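Local coordinates for predicted ATPase of the ABC class (Vibrio vulnificus, PDB 5D6A), which probably binds and hydrolyses ATP as an ABC-class ATPase, and is captured here with the non-hydrolysable ATP analogue AMP-PNP, at residues T273-I278 against T357-E362; E279-N284 against I294-S299; A300-A305 against A499-E504. All blocks are in the same frame, centred on the assembly; numbering follows the deposited sequence.

In the fold
Running from the N terminus, the chain enters helix 271-280, whose residues 273-278 supply contact 1 and whose last two begin contact 2. Contact 2 closes first, over a short loop, when strand 294-296 returns beside the end of the helix; it is nested within the longer loop that contact 1 closes at strand 357-361. Directly after 294-299 comes 300-305, whose strand 301-302 runs parallel to 357-361 in the mixed sheet; its contact 3 partner, 499-504, comes much later, so contacts 1 and 3 cross. Together the three tie the nucleotide-binding helix to the core sheet, to the antiparallel sheet and to the C-terminal region, where Arg280 also meets Glu504.

Contact 1 (T273-I278 against T357-E362); sequences TLLNAI and TLLIDE. With ANP (phosphoaminophosphonic acid-adenylate ester), chain C.
Leu275 of helix 271-280 lies over Leu359 of strand 357-361, the two segments running in nearly opposite directions (149° between their axes) with a closest axial approach of 9.8 Å. The contact is buried and largely apolar. Leu275 turns its CG anti to the backbone N (chi1 -173°), which carries both methyls down to the strand and lets them divide the work. CD1 of Leu275 rests on Leu359 CB at 4.3 Å, whereas its CD2 sits 3.6 Å from the backbone O of Ile360. The same CD2 methyl of Leu275 reaches Asp361 CB at 4.0 Å, the two side chains meeting at a slant. One turn further along the helix, Ile278 adds a looser touch, its CG2 4.5 Å from Leu359 CD2. Val408 of the adjacent strand 404-408 and Lys302 of strand 301-302, the neighbour on the side opposite to 404-408, also pack against Leu275.

At the nucleotide end the character changes. Thr273 holds the alpha-phosphate oxygen O1A of AMP-PNP twice, through its backbone N at 3.2 Å and through OG1 at 2.6 Å. With OG1 beside its own backbone N (chi1 -59°), the two donors converge on one oxygen. Asp361 OD2 lies 3.7 Å from the gamma-phosphate oxygen O1G without being bonded to it, and a sodium ion is about 7 Å from the Asp361 side chain. The carboxylate is itself held by Asp363 N at OD1 and by Ser272 OG, of the probable Walker A motif, at OD2. The hydrophobic run ending in Asp361 and Glu362 is consistent with a Walker B strand. Chemically, the contact is an apolar seam that probably helps to fix the spacing of helix and strand, with Thr273 and Asp361 at its nucleotide end.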
loop_
_atom_site.group_PDB
_atom_site.type_symbol
_atom_site.label_atom_id
_atom_site.label_comp_id
_atom_site.label_asym_id
_atom_site.label_seq_id
_atom_site.Cartn_x
_atom_site.Cartn_y
_atom_site.Cartn_z
ATOM N N THR A 273 -10.737 -16.435 1.522
ATOM C CA THR A 273 -10.721 -16.861 0.127
ATOM C C THR A 273 -12.131 -16.835 -0.462
ATOM O O THR A 273 -12.325 -16.430 -1.612
ATOM C CB THR A 273 -10.110 -18.263 -0.025
ATOM O OG1 THR A 273 -8.769 -18.253 0.478
ATOM C CG2 THR A 273 -10.096 -18.694 -1.486
ATOM N N LEU A 274 -13.111 -17.265 0.328
ATOM C CA LEU A 274 -14.499 -17.249 -0.115
ATOM C C LEU A 274 -14.979 -15.806 -0.256
ATOM O O LEU A 274 -15.566 -15.441 -1.273
ATOM C CB LEU A 274 -15.400 -18.013 0.863
ATOM C CG LEU A 274 -16.912 -17.963 0.587
ATOM C CD1 LEU A 274 -17.241 -18.419 -0.825
ATOM C CD2 LEU A 274 -17.669 -18.797 1.605
ATOM N N LEU A 275 -14.715 -14.992 0.763
ATOM C CA LEU A 275 -15.130 -13.590 0.752
ATOM C C LEU A 275 -14.426 -12.832 -0.369
ATOM O O LEU A 275 -15.032 -12.001 -1.040
ATOM C CB LEU A 275 -14.835 -12.930 2.102
ATOM C CG LEU A 275 -15.373 -11.508 2.293
ATOM C CD1 LEU A 275 -16.892 -11.500 2.225
ATOM C CD2 LEU A 275 -14.901 -10.915 3.613
ATOM N N ASN A 276 -13.145 -13.125 -0.566
ATOM C CA ASN A 276 -12.373 -12.479 -1.625
ATOM C C ASN A 276 -12.981 -12.733 -2.998
ATOM O O ASN A 276 -13.033 -11.832 -3.835
ATOM C CB ASN A 276 -10.914 -12.943 -1.602
ATOM C CG ASN A 276 -10.147 -12.408 -0.406
ATOM O OD1 ASN A 276 -10.540 -11.417 0.213
ATOM N ND2 ASN A 276 -9.035 -13.056 -0.085
ATOM N N ALA A 277 -13.436 -13.961 -3.223
ATOM C CA ALA A 277 -14.058 -14.321 -4.491
ATOM C C ALA A 277 -15.368 -13.562 -4.659
ATOM O O ALA A 277 -15.706 -13.123 -5.758
ATOM C CB ALA A 277 -14.299 -15.819 -4.556
ATOM N N ILE A 278 -16.100 -13.403 -3.559
ATOM C CA ILE A 278 -17.366 -12.684 -3.581
ATOM C C ILE A 278 -17.138 -11.199 -3.863
ATOM O O ILE A 278 -17.789 -10.635 -4.742
ATOM C CB ILE A 278 -18.149 -12.870 -2.260
ATOM C CG1 ILE A 278 -18.575 -14.333 -2.104
ATOM C CG2 ILE A 278 -19.394 -11.992 -2.233
ATOM C CD1 ILE A 278 -19.229 -14.650 -0.777
ATOM N N THR A 357 -25.060 -4.096 -0.480
ATOM C CA THR A 357 -24.358 -5.131 0.254
ATOM C C THR A 357 -23.043 -4.611 0.810
ATOM O O THR A 357 -22.333 -3.852 0.152
ATOM C CB THR A 357 -24.100 -6.351 -0.648
ATOM O OG1 THR A 357 -25.348 -6.813 -1.191
ATOM C CG2 THR A 357 -23.428 -7.474 0.132
ATOM N N LEU A 358 -22.736 -5.023 2.035
ATOM C CA LEU A 358 -21.516 -4.616 2.714
ATOM C C LEU A 358 -20.716 -5.852 3.067
ATOM O O LEU A 358 -21.254 -6.798 3.633
ATOM C CB LEU A 358 -21.859 -3.840 3.983
ATOM C CG LEU A 358 -22.668 -2.561 3.775
ATOM C CD1 LEU A 358 -23.144 -2.019 5.110
ATOM C CD2 LEU A 358 -21.862 -1.519 3.014
ATOM N N LEU A 359 -19.433 -5.842 2.729
ATOM C CA LEU A 359 -18.556 -6.972 3.006
ATOM C C LEU A 359 -17.589 -6.577 4.107
ATOM O O LEU A 359 -16.975 -5.519 4.040
ATOM C CB LEU A 359 -17.800 -7.372 1.737
ATOM C CG LEU A 359 -18.690 -7.588 0.505
ATOM C CD1 LEU A 359 -17.845 -7.927 -0.712
ATOM C CD2 LEU A 359 -19.732 -8.670 0.754
ATOM N N ILE A 360 -17.463 -7.419 5.128
ATOM C CA ILE A 360 -16.581 -7.137 6.261
ATOM C C ILE A 360 -15.778 -8.362 6.658
ATOM O O ILE A 360 -16.292 -9.478 6.648
ATOM C CB ILE A 360 -17.386 -6.652 7.485
ATOM C CG1 ILE A 360 -18.120 -5.353 7.145
ATOM C CG2 ILE A 360 -16.470 -6.452 8.687
ATOM C CD1 ILE A 360 -18.981 -4.816 8.263
ATOM N N ASP A 361 -14.512 -8.143 7.006
ATOM C CA ASP A 361 -13.623 -9.217 7.435
ATOM C C ASP A 361 -13.060 -8.831 8.796
ATOM O O ASP A 361 -12.299 -7.871 8.911
ATOM C CB ASP A 361 -12.503 -9.435 6.414
ATOM C CG ASP A 361 -11.629 -10.640 6.742
ATOM O OD1 ASP A 361 -11.669 -11.129 7.891
ATOM O OD2 ASP A 361 -10.892 -11.096 5.843
ATOM N N GLU A 362 -13.439 -9.594 9.816
ATOM C CA GLU A 362 -13.025 -9.338 11.193
ATOM C C GLU A 362 -11.507 -9.198 11.357
ATOM O O GLU A 362 -11.043 -8.495 12.256
ATOM C CB GLU A 362 -13.565 -10.443 12.108
ATOM C CG GLU A 362 -13.396 -10.167 13.593
ATOM C CD GLU A 362 -14.078 -11.203 14.474
ATOM O OE1 GLU A 362 -14.204 -12.374 14.053
ATOM O OE2 GLU A 362 -14.477 -10.845 15.605
HETATM P PG ANP C . -9.388 -15.000 7.421
HETATM O O1G ANP C . -10.685 -14.628 6.748
HETATM O O2G ANP C . -8.364 -13.887 7.425
HETATM O O3G ANP C . -9.603 -15.664 8.760
HETATM P PB ANP C . -8.837 -17.937 6.730
HETATM O O1B ANP C . -10.291 -18.300 6.720
HETATM O O2B ANP C . -8.059 -18.196 8.000
HETATM N N3B ANP C . -8.688 -16.223 6.374
HETATM P PA ANP C . -7.694 -18.171 4.162
HETATM O O1A ANP C . -8.759 -18.384 3.120
HETATM O O2A ANP C . -7.183 -16.774 4.408
HETATM O O3A ANP C . -8.171 -18.815 5.557
HETATM O "O5'" ANP C . -6.427 -19.084 3.797
HETATM C "C5'" ANP C . -6.583 -20.471 3.535
HETATM C "C4'" ANP C . -5.420 -20.975 2.692
HETATM O "O4'" ANP C . -5.829 -22.162 2.009
HETATM C "C3'" ANP C . -4.979 -19.987 1.621
HETATM O "O3'" ANP C . -3.555 -20.042 1.455
HETATM C "C2'" ANP C . -5.694 -20.443 0.369
HETATM O "O2'" ANP C . -4.911 -20.210 -0.806
HETATM C "C1'" ANP C . -5.947 -21.929 0.605
HETATM N N9 ANP C . -7.293 -22.342 0.138
HETATM C C8 ANP C . -8.462 -21.707 0.371
HETATM N N7 ANP C . -9.489 -22.375 -0.216
HETATM C C5 ANP C . -8.977 -23.456 -0.831
HETATM C C6 ANP C . -9.506 -24.582 -1.635
HETATM N N6 ANP C . -10.828 -24.681 -1.900
HETATM N N1 ANP C . -8.627 -25.503 -2.092
HETATM C C2 ANP C . -7.304 -25.419 -1.834
HETATM N N3 ANP C . -6.764 -24.417 -1.109
HETATM C C4 ANP C . -7.533 -23.429 -0.592
#

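Contact 2 (E279-N284 against I294-S299); sequences ERSIYN and IVTDGS
The carbonyl oxygen of Ser281 receives two donors: Thr296 N, in a weak bond of 3.5 Å, and Arg198 NH2 from helix 181-199. The side chain of Ser281 fits between Ile294 and Thr296 and packs beside both. Its hydroxyl ties the turn back to its own helix through Ala277 O, while Thr296 OG1 links strand to helix through Ile278 O and to the neighbouring strand through Ser208 OG. Ile282 directs its CG2 branch to the backbone beyond the strand, 3.5 Å from Asp297 O. A water donates to both Ile282 O and Gly298 O and bridges the two loops. Past the strand, Ser299 N closes an Asx turn on Asp297 OD1 at 2.9 Å, and Ser299 OG bonds the same oxygen from the same face of the carboxylate. The chain leaves the helix through a type I turn from Arg280 to Tyr283. Strand 294-296 is an outermost strand, within this chain, of a four-stranded antiparallel sheet, as in ABC nucleotide-binding domains, where the Walker A helix is sandwiched between that sheet and the mixed core sheet.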
loop_
_atom_site.group_PDB
_atom_site.type_symbol
_atom_site.label_atom_id
_atom_site.label_comp_id
_atom_site.label_asym_id
_atom_site.label_seq_id
_atom_site.Cartn_x
_atom_site.Cartn_y
_atom_site.Cartn_z
ATOM N N GLU A 279 -16.204 -10.577 -3.143
ATOM C CA GLU A 279 -15.930 -9.143 -3.319
ATOM C C GLU A 279 -15.480 -8.839 -4.741
ATOM O O GLU A 279 -15.781 -7.765 -5.268
ATOM C CB GLU A 279 -14.865 -8.633 -2.334
ATOM C CG GLU A 279 -13.429 -8.911 -2.762
ATOM C CD GLU A 279 -12.396 -8.445 -1.760
ATOM O OE1 GLU A 279 -12.668 -8.505 -0.548
ATOM O OE2 GLU A 279 -11.292 -8.052 -2.186
ATOM N N ARG A 280 -14.753 -9.773 -5.355
ATOM C CA ARG A 280 -14.266 -9.578 -6.722
ATOM C C ARG A 280 -15.270 -9.984 -7.790
ATOM O O ARG A 280 -15.132 -9.600 -8.948
ATOM C CB ARG A 280 -12.925 -10.277 -6.942
ATOM C CG ARG A 280 -11.810 -9.607 -6.169
ATOM C CD ARG A 280 -10.455 -9.803 -6.813
ATOM N NE ARG A 280 -9.577 -8.697 -6.438
ATOM C CZ ARG A 280 -9.638 -7.474 -6.975
ATOM N NH1 ARG A 280 -10.548 -7.178 -7.904
ATOM N NH2 ARG A 280 -8.798 -6.528 -6.568
ATOM N N SER A 281 -16.287 -10.742 -7.399
ATOM C CA SER A 281 -17.323 -11.152 -8.342
ATOM C C SER A 281 -18.227 -9.988 -8.758
ATOM O O SER A 281 -19.206 -10.192 -9.472
ATOM C CB SER A 281 -18.137 -12.310 -7.776
ATOM O OG SER A 281 -17.310 -13.456 -7.638
ATOM N N ILE A 282 -17.915 -8.779 -8.287
ATOM C CA ILE A 282 -18.655 -7.591 -8.730
ATOM C C ILE A 282 -18.289 -7.345 -10.191
ATOM O O ILE A 282 -18.990 -6.630 -10.905
ATOM C CB ILE A 282 -18.333 -6.323 -7.907
ATOM C CG1 ILE A 282 -16.828 -6.007 -7.958
ATOM C CG2 ILE A 282 -18.814 -6.480 -6.470
ATOM C CD1 ILE A 282 -16.439 -4.757 -7.202
ATOM N N TYR A 283 -17.163 -7.925 -10.610
ATOM C CA TYR A 283 -16.708 -7.849 -11.991
ATOM C C TYR A 283 -16.870 -9.217 -12.629
ATOM O O TYR A 283 -16.978 -10.226 -11.933
ATOM C CB TYR A 283 -15.224 -7.487 -12.082
ATOM C CG TYR A 283 -14.811 -6.208 -11.405
ATOM C CD1 TYR A 283 -15.153 -4.971 -11.939
ATOM C CD2 TYR A 283 -14.023 -6.233 -10.264
ATOM C CE1 TYR A 283 -14.754 -3.795 -11.330
ATOM C CE2 TYR A 283 -13.617 -5.064 -9.650
ATOM C CZ TYR A 283 -13.983 -3.849 -10.186
ATOM O OH TYR A 283 -13.578 -2.684 -9.579
ATOM N N ASN A 284 -16.870 -9.245 -13.956
ATOM C CA ASN A 284 -16.954 -10.487 -14.705
ATOM C C ASN A 284 -15.536 -10.997 -14.923
ATOM O O ASN A 284 -14.614 -10.204 -15.114
ATOM C CB ASN A 284 -17.627 -10.251 -16.058
ATOM C CG ASN A 284 -19.040 -9.714 -15.928
ATOM O OD1 ASN A 284 -19.760 -10.030 -14.980
ATOM N ND2 ASN A 284 -19.448 -8.902 -16.893
ATOM N N ILE A 294 -19.301 -16.962 -10.770
ATOM C CA ILE A 294 -19.609 -16.417 -9.458
ATOM C C ILE A 294 -20.057 -14.981 -9.698
ATOM O O ILE A 294 -19.359 -14.218 -10.361
ATOM C CB ILE A 294 -18.393 -16.400 -8.511
ATOM C CG1 ILE A 294 -17.741 -17.784 -8.427
ATOM C CG2 ILE A 294 -18.820 -15.941 -7.123
ATOM C CD1 ILE A 294 -16.531 -17.836 -7.516
ATOM N N VAL A 295 -21.230 -14.627 -9.181
ATOM C CA VAL A 295 -21.755 -13.272 -9.329
ATOM C C VAL A 295 -22.135 -12.700 -7.967
ATOM O O VAL A 295 -22.492 -13.436 -7.047
ATOM C CB VAL A 295 -22.976 -13.217 -10.276
ATOM C CG1 VAL A 295 -22.556 -13.535 -11.703
ATOM C CG2 VAL A 295 -24.075 -14.159 -9.804
ATOM N N THR A 296 -22.047 -11.381 -7.850
ATOM C CA THR A 296 -22.369 -10.691 -6.613
ATOM C C THR A 296 -22.981 -9.330 -6.925
ATOM O O THR A 296 -22.743 -8.754 -7.984
ATOM C CB THR A 296 -21.105 -10.485 -5.750
ATOM O OG1 THR A 296 -20.482 -11.749 -5.493
ATOM C CG2 THR A 296 -21.443 -9.820 -4.427
ATOM N N ASP A 297 -23.793 -8.839 -5.999
ATOM C CA ASP A 297 -24.410 -7.536 -6.128
ATOM C C ASP A 297 -23.340 -6.547 -6.605
ATOM O O ASP A 297 -22.294 -6.408 -5.973
ATOM C CB ASP A 297 -24.979 -7.125 -4.769
ATOM C CG ASP A 297 -25.680 -5.791 -4.799
ATOM O OD1 ASP A 297 -25.443 -4.981 -5.724
ATOM O OD2 ASP A 297 -26.466 -5.552 -3.870
ATOM N N GLY A 298 -23.611 -5.874 -7.721
ATOM C CA GLY A 298 -22.668 -4.930 -8.319
ATOM C C GLY A 298 -22.229 -3.780 -7.430
ATOM O O GLY A 298 -21.134 -3.244 -7.604
ATOM N N SER A 299 -23.077 -3.403 -6.474
ATOM C CA SER A 299 -22.780 -2.289 -5.568
ATOM C C SER A 299 -22.107 -2.708 -4.255
ATOM O O SER A 299 -21.812 -1.857 -3.414
ATOM C CB SER A 299 -24.073 -1.538 -5.248
ATOM O OG SER A 299 -25.015 -2.398 -4.629
HETATM O O HOH W 1 -19.977 -3.615 -10.311
#

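Contact 3 (A300-A305 against A499-E504); sequences AMKIRA and ALEQLE
Glu501 sets its CG between its own backbone N and carbonyl carbon (chi1 64°) and then runs straight out to meet Lys302, which is extended until a final bend (chi4 -66°) turns NZ toward Glu501. Lys302 NZ meets Glu501 OE2 on the syn side, somewhat out of the carboxylate plane, in a salt bridge of 2.9 Å. Glu501 OE1 has a longer salt bridge to Arg304 NH2 at 3.6 Å; here the side chains cross nearly at right angles and the guanidinium and carboxylate planes are 65° apart. Beside this network Gln502 bonds the backbone at the start of the edge strand. Its NE2 gives a hydrogen bond to Ala300 O at 3.1 Å, and its OE1 accepts Lys302 N at 3.2 Å, in both cases with the donor above the carbonyl plane. Gln502 NE2 also bonds Glu279 O; Arg555 NH1 hydrogen-bonds Ala300 O, and its NH2 makes a weak bond to Gln502 OE1. One glutamine amide thus has its orientation fixed by several backbone groups, and one carboxylate is shared by two cations; with Glu279 OE1 close to Glu501 OE2, the positive charge of Lys302 probably eases the crowding of acids where the C-terminal region docks on the core sheet.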
loop_
_atom_site.group_PDB
_atom_site.type_symbol
_atom_site.label_atom_id
_atom_site.label_comp_id
_atom_site.label_asym_id
_atom_site.label_seq_id
_atom_site.Cartn_x
_atom_site.Cartn_y
_atom_site.Cartn_z
ATOM N N ALA A 300 -21.859 -4.004 -4.078
ATOM C CA ALA A 300 -21.240 -4.506 -2.844
ATOM C C ALA A 300 -19.908 -3.816 -2.546
ATOM O O ALA A 300 -19.007 -3.799 -3.386
ATOM C CB ALA A 300 -21.048 -6.011 -2.924
HETATM N N MSE A 301 -19.796 -3.252 -1.342
HETATM C CA MSE A 301 -18.593 -2.535 -0.918
HETATM C C MSE A 301 -17.975 -3.163 0.292
HETATM O O MSE A 301 -18.637 -3.338 1.313
HETATM C CB MSE A 301 -18.978 -1.094 -0.570
HETATM C CG MSE A 301 -17.843 -0.281 0.067
HETATM SE SE MSE A 301 -16.320 -0.053 -1.168
HETATM C CE MSE A 301 -17.231 1.077 -2.495
ATOM N N LYS A 302 -16.694 -3.502 0.198
ATOM C CA LYS A 302 -15.989 -4.069 1.332
ATOM C C LYS A 302 -15.405 -2.927 2.130
ATOM O O LYS A 302 -14.674 -2.095 1.598
ATOM C CB LYS A 302 -14.889 -5.040 0.902
ATOM C CG LYS A 302 -14.169 -5.697 2.076
ATOM C CD LYS A 302 -13.401 -6.928 1.629
ATOM C CE LYS A 302 -12.740 -7.676 2.780
ATOM N NZ LYS A 302 -11.655 -6.905 3.448
ATOM N N ILE A 303 -15.748 -2.883 3.409
ATOM C CA ILE A 303 -15.258 -1.836 4.278
ATOM C C ILE A 303 -14.286 -2.431 5.285
ATOM O O ILE A 303 -14.446 -3.567 5.727
ATOM C CB ILE A 303 -16.412 -1.089 4.986
ATOM C CG1 ILE A 303 -17.198 -2.021 5.913
ATOM C CG2 ILE A 303 -17.352 -0.474 3.956
ATOM C CD1 ILE A 303 -18.335 -1.333 6.640
ATOM N N ARG A 304 -13.268 -1.649 5.616
ATOM C CA ARG A 304 -12.240 -2.051 6.559
ATOM C C ARG A 304 -11.788 -0.806 7.298
ATOM O O ARG A 304 -12.319 0.284 7.072
ATOM C CB ARG A 304 -11.061 -2.693 5.824
ATOM C CG ARG A 304 -10.395 -1.791 4.792
ATOM C CD ARG A 304 -9.247 -2.498 4.092
ATOM N NE ARG A 304 -8.187 -2.880 5.023
ATOM C CZ ARG A 304 -7.128 -3.618 4.696
ATOM N NH1 ARG A 304 -6.222 -3.914 5.619
ATOM N NH2 ARG A 304 -6.969 -4.071 3.454
ATOM N N ALA A 305 -10.807 -0.963 8.177
ATOM C CA ALA A 305 -10.294 0.167 8.930
ATOM C C ALA A 305 -9.207 0.887 8.139
ATOM O O ALA A 305 -8.341 0.253 7.541
ATOM C CB ALA A 305 -9.752 -0.299 10.271
ATOM N N ALA A 499 -6.988 1.408 0.346
ATOM C CA ALA A 499 -8.058 0.699 1.051
ATOM C C ALA A 499 -9.095 0.089 0.114
ATOM O O ALA A 499 -9.707 -0.922 0.446
ATOM C CB ALA A 499 -8.735 1.623 2.048
ATOM N N LEU A 500 -9.293 0.707 -1.046
ATOM C CA LEU A 500 -10.251 0.210 -2.024
ATOM C C LEU A 500 -9.613 -0.973 -2.737
ATOM O O LEU A 500 -9.140 -0.854 -3.868
ATOM C CB LEU A 500 -10.612 1.313 -3.026
ATOM C CG LEU A 500 -11.106 2.638 -2.436
ATOM C CD1 LEU A 500 -11.418 3.624 -3.551
ATOM C CD2 LEU A 500 -12.323 2.434 -1.550
ATOM N N GLU A 501 -9.600 -2.116 -2.059
ATOM C CA GLU A 501 -8.974 -3.321 -2.599
ATOM C C GLU A 501 -9.795 -4.007 -3.685
ATOM O O GLU A 501 -9.284 -4.864 -4.397
ATOM C CB GLU A 501 -8.626 -4.308 -1.480
ATOM C CG GLU A 501 -9.806 -4.879 -0.705
ATOM C CD GLU A 501 -9.361 -5.825 0.398
ATOM O OE1 GLU A 501 -8.139 -5.918 0.652
ATOM O OE2 GLU A 501 -10.230 -6.473 1.016
ATOM N N GLN A 502 -11.064 -3.638 -3.804
ATOM C CA GLN A 502 -11.920 -4.205 -4.842
ATOM C C GLN A 502 -11.546 -3.711 -6.238
ATOM O O GLN A 502 -11.839 -4.385 -7.220
ATOM C CB GLN A 502 -13.392 -3.909 -4.562
ATOM C CG GLN A 502 -14.010 -4.793 -3.494
ATOM C CD GLN A 502 -15.445 -4.412 -3.202
ATOM O OE1 GLN A 502 -15.721 -3.283 -2.814
ATOM N NE2 GLN A 502 -16.362 -5.356 -3.363
ATOM N N LEU A 503 -10.912 -2.538 -6.329
ATOM C CA LEU A 503 -10.499 -2.004 -7.632
ATOM C C LEU A 503 -9.627 -3.014 -8.353
ATOM O O LEU A 503 -8.791 -3.672 -7.736
ATOM C CB LEU A 503 -9.757 -0.674 -7.495
ATOM C CG LEU A 503 -10.600 0.555 -7.155
ATOM C CD1 LEU A 503 -9.716 1.781 -6.969
ATOM C CD2 LEU A 503 -11.637 0.810 -8.238
ATOM N N GLU A 504 -9.825 -3.120 -9.663
ATOM C CA GLU A 504 -9.113 -4.093 -10.484
ATOM C C GLU A 504 -7.982 -3.494 -11.321
ATOM O O GLU A 504 -6.871 -4.015 -11.321
ATOM C CB GLU A 504 -10.113 -4.778 -11.415
ATOM C CG GLU A 504 -9.521 -5.857 -12.304
ATOM C CD GLU A 504 -9.001 -7.054 -11.533
ATOM O OE1 GLU A 504 -9.515 -7.336 -10.430
ATOM O OE2 GLU A 504 -8.090 -7.728 -12.050
#